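Local coordinates for protein succinate-semialdehyde dehydrogenase (Synechococcus sp., PDB 4ITA) that probably oxidises succinic semialdehyde to succinate with NADP+ as oxidant, as a member of the aldehyde dehydrogenase family, and binds NADPH, at residues Y343-I351 with A364-V372. Residues are numbered along the deposited sequence; the frame is centred on the assembly and turned at random.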
# COMPACT_ATOMS: atom_id res chain seq x y z
N TYR A 343 -19.97 0.74 31.93
CA TYR A 343 -18.96 -0.16 32.50
C TYR A 343 -17.92 0.71 33.20
O TYR A 343 -17.44 1.69 32.64
CB TYR A 343 -18.31 -1.01 31.41
CG TYR A 343 -17.64 -2.24 31.95
CD1 TYR A 343 -18.34 -3.44 32.07
CD2 TYR A 343 -16.32 -2.22 32.36
CE1 TYR A 343 -17.74 -4.57 32.58
CE2 TYR A 343 -15.71 -3.35 32.88
CZ TYR A 343 -16.42 -4.52 32.99
OH TYR A 343 -15.81 -5.64 33.50
N PRO A 344 -17.57 0.37 34.45
CA PRO A 344 -16.71 1.25 35.25
C PRO A 344 -15.22 1.08 34.93
O PRO A 344 -14.82 0.02 34.44
CB PRO A 344 -16.97 0.75 36.68
CG PRO A 344 -17.20 -0.70 36.50
CD PRO A 344 -17.98 -0.82 35.21
N PRO A 345 -14.42 2.12 35.20
CA PRO A 345 -12.97 1.96 35.17
C PRO A 345 -12.55 0.73 35.96
O PRO A 345 -13.01 0.53 37.09
CB PRO A 345 -12.48 3.24 35.85
CG PRO A 345 -13.53 4.26 35.49
CD PRO A 345 -14.83 3.50 35.54
N THR A 346 -11.70 -0.09 35.37
CA THR A 346 -11.37 -1.39 35.91
C THR A 346 -9.88 -1.63 35.80
O THR A 346 -9.25 -1.23 34.82
CB THR A 346 -12.13 -2.50 35.14
OG1 THR A 346 -13.54 -2.32 35.32
CG2 THR A 346 -11.74 -3.90 35.61
N ILE A 347 -9.30 -2.29 36.81
CA ILE A 347 -7.90 -2.67 36.77
C ILE A 347 -7.78 -4.15 37.09
O ILE A 347 -8.31 -4.61 38.11
CB ILE A 347 -7.05 -1.86 37.77
CG1 ILE A 347 -7.12 -0.36 37.45
CG2 ILE A 347 -5.61 -2.36 37.79
CD1 ILE A 347 -6.53 0.54 38.53
N LEU A 348 -7.12 -4.88 36.19
CA LEU A 348 -6.86 -6.31 36.36
C LEU A 348 -5.37 -6.54 36.58
O LEU A 348 -4.52 -5.96 35.89
CB LEU A 348 -7.31 -7.10 35.13
CG LEU A 348 -8.77 -6.97 34.69
CD1 LEU A 348 -9.01 -7.76 33.41
CD2 LEU A 348 -9.73 -7.41 35.79
N THR A 349 -5.06 -7.39 37.55
CA THR A 349 -3.68 -7.74 37.88
C THR A 349 -3.54 -9.25 37.95
O THR A 349 -4.54 -9.98 37.94
CB THR A 349 -3.28 -7.16 39.24
OG1 THR A 349 -4.06 -7.78 40.27
CG2 THR A 349 -3.50 -5.65 39.28
N GLU A 350 -2.30 -9.72 38.01
CA GLU A 350 -2.00 -11.14 38.20
C GLU A 350 -2.72 -12.02 37.18
O GLU A 350 -3.25 -13.08 37.51
CB GLU A 350 -2.38 -11.59 39.62
CG GLU A 350 -1.73 -10.80 40.73
CD GLU A 350 -2.21 -11.22 42.10
OE1 GLU A 350 -2.67 -12.37 42.25
OE2 GLU A 350 -2.15 -10.39 43.04
N ILE A 351 -2.73 -11.57 35.93
CA ILE A 351 -3.38 -12.32 34.88
C ILE A 351 -2.54 -13.55 34.55
O ILE A 351 -1.35 -13.43 34.26
CB ILE A 351 -3.59 -11.45 33.62
CG1 ILE A 351 -4.41 -10.21 33.99
CG2 ILE A 351 -4.28 -12.26 32.52
CD1 ILE A 351 -4.30 -9.08 32.98
N ALA A 364 -12.56 -0.50 26.18
CA ALA A 364 -13.34 -0.12 27.35
C ALA A 364 -12.31 0.32 28.38
O ALA A 364 -11.12 0.05 28.20
CB ALA A 364 -14.13 -1.33 27.85
N PRO A 365 -12.73 0.98 29.47
CA PRO A 365 -11.71 1.54 30.38
C PRO A 365 -11.16 0.50 31.36
O PRO A 365 -11.32 0.65 32.58
CB PRO A 365 -12.47 2.64 31.12
CG PRO A 365 -13.89 2.13 31.17
CD PRO A 365 -14.09 1.40 29.86
N VAL A 366 -10.52 -0.52 30.82
CA VAL A 366 -10.06 -1.67 31.59
C VAL A 366 -8.56 -1.83 31.39
O VAL A 366 -8.11 -2.17 30.28
CB VAL A 366 -10.80 -2.97 31.17
CG1 VAL A 366 -10.31 -4.18 31.98
CG2 VAL A 366 -12.30 -2.79 31.30
N ALA A 367 -7.78 -1.59 32.44
CA ALA A 367 -6.33 -1.68 32.35
C ALA A 367 -5.84 -3.04 32.79
O ALA A 367 -6.25 -3.53 33.84
CB ALA A 367 -5.70 -0.62 33.22
N MET A 368 -4.97 -3.66 31.99
CA MET A 368 -4.21 -4.84 32.43
C MET A 368 -2.87 -4.36 32.97
O MET A 368 -2.22 -3.52 32.35
CB MET A 368 -4.00 -5.83 31.28
CG MET A 368 -5.27 -6.50 30.73
SD MET A 368 -5.00 -7.81 29.47
CE MET A 368 -5.05 -6.83 27.95
N VAL A 369 -2.45 -4.88 34.13
CA VAL A 369 -1.20 -4.43 34.74
C VAL A 369 -0.23 -5.60 34.90
O VAL A 369 -0.64 -6.70 35.28
CB VAL A 369 -1.45 -3.76 36.11
CG1 VAL A 369 -0.15 -3.24 36.72
CG2 VAL A 369 -2.45 -2.62 35.95
N PHE A 370 1.03 -5.34 34.60
CA PHE A 370 2.10 -6.34 34.67
C PHE A 370 3.30 -5.75 35.37
O PHE A 370 3.52 -4.54 35.34
CB PHE A 370 2.52 -6.73 33.26
CG PHE A 370 1.39 -7.16 32.39
CD1 PHE A 370 1.03 -8.50 32.32
CD2 PHE A 370 0.66 -6.23 31.66
CE1 PHE A 370 -0.03 -8.90 31.52
CE2 PHE A 370 -0.40 -6.62 30.87
CZ PHE A 370 -0.75 -7.96 30.80
N THR A 371 4.10 -6.61 36.00
CA THR A 371 5.37 -6.18 36.59
C THR A 371 6.53 -6.87 35.88
O THR A 371 6.45 -8.06 35.55
CB THR A 371 5.41 -6.48 38.10
OG1 THR A 371 4.34 -5.79 38.76
CG2 THR A 371 6.72 -6.02 38.71
N VAL A 372 7.60 -6.12 35.63
CA VAL A 372 8.79 -6.66 34.98
C VAL A 372 10.05 -6.27 35.76
O VAL A 372 10.03 -5.34 36.57
CB VAL A 372 8.91 -6.23 33.50
CG1 VAL A 372 7.74 -6.78 32.69
CG2 VAL A 372 8.96 -4.72 33.39
O HOH W 1 -0.03 -7.93 37.78
O HOH W 2 -0.76 -9.58 35.08
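Thr346 to Leu348 pair in parallel with Val366 to Met368, the axes of strands 346-349 and 366-372 running 22° apart. Four backbone hydrogen bonds alternate between the strands: Thr346 N to Pro365 O, Ala367 N to Thr346 O, Leu348 N to Ala367 O at 2.8 Å, and Val369 N to Leu348 O. The bond from Leu348 N to Ala367 O is nearly straight, at 177°. An inverse gamma turn centred on Pro365, closed by Val366 N to Ala364 O, leads into strand 366-372.

Val366 sits among three side chains of 343-351. A chi1 of -161° swings the Tyr343 ring away from its own N, bringing CE2 to 3.8 Å from Val366 CG2. Val366 CG1 meets Thr346 CG2 at 3.9 Å and also touches Leu348 CD1. Thr346 and Val366 stand side by side and point the same way. Tyr343 also packs on helix 309-325. The other sheet face carries Ile347, Ala367 and Val369, with Ile347 CG2 3.7 Å from Val369 CG2. Ile347 also touches Phe288 of helix 274-289. Past the strand end, Ile351 CD1 presses on Met368 CG at 3.6 Å, the two side chains crossing at about a right angle.

Thr346 OG1 donates to Pro344 O from above the carbonyl plane and also bonds Gly333 N. Two waters donate to Val369 O, one accepting from Glu350 N and the other from Ile351 N. The strands join within a seven-stranded mixed sheet, probably of the aldehyde dehydrogenase catalytic domain. Direct amide pairing holds the buried part, and water takes over where the strands part.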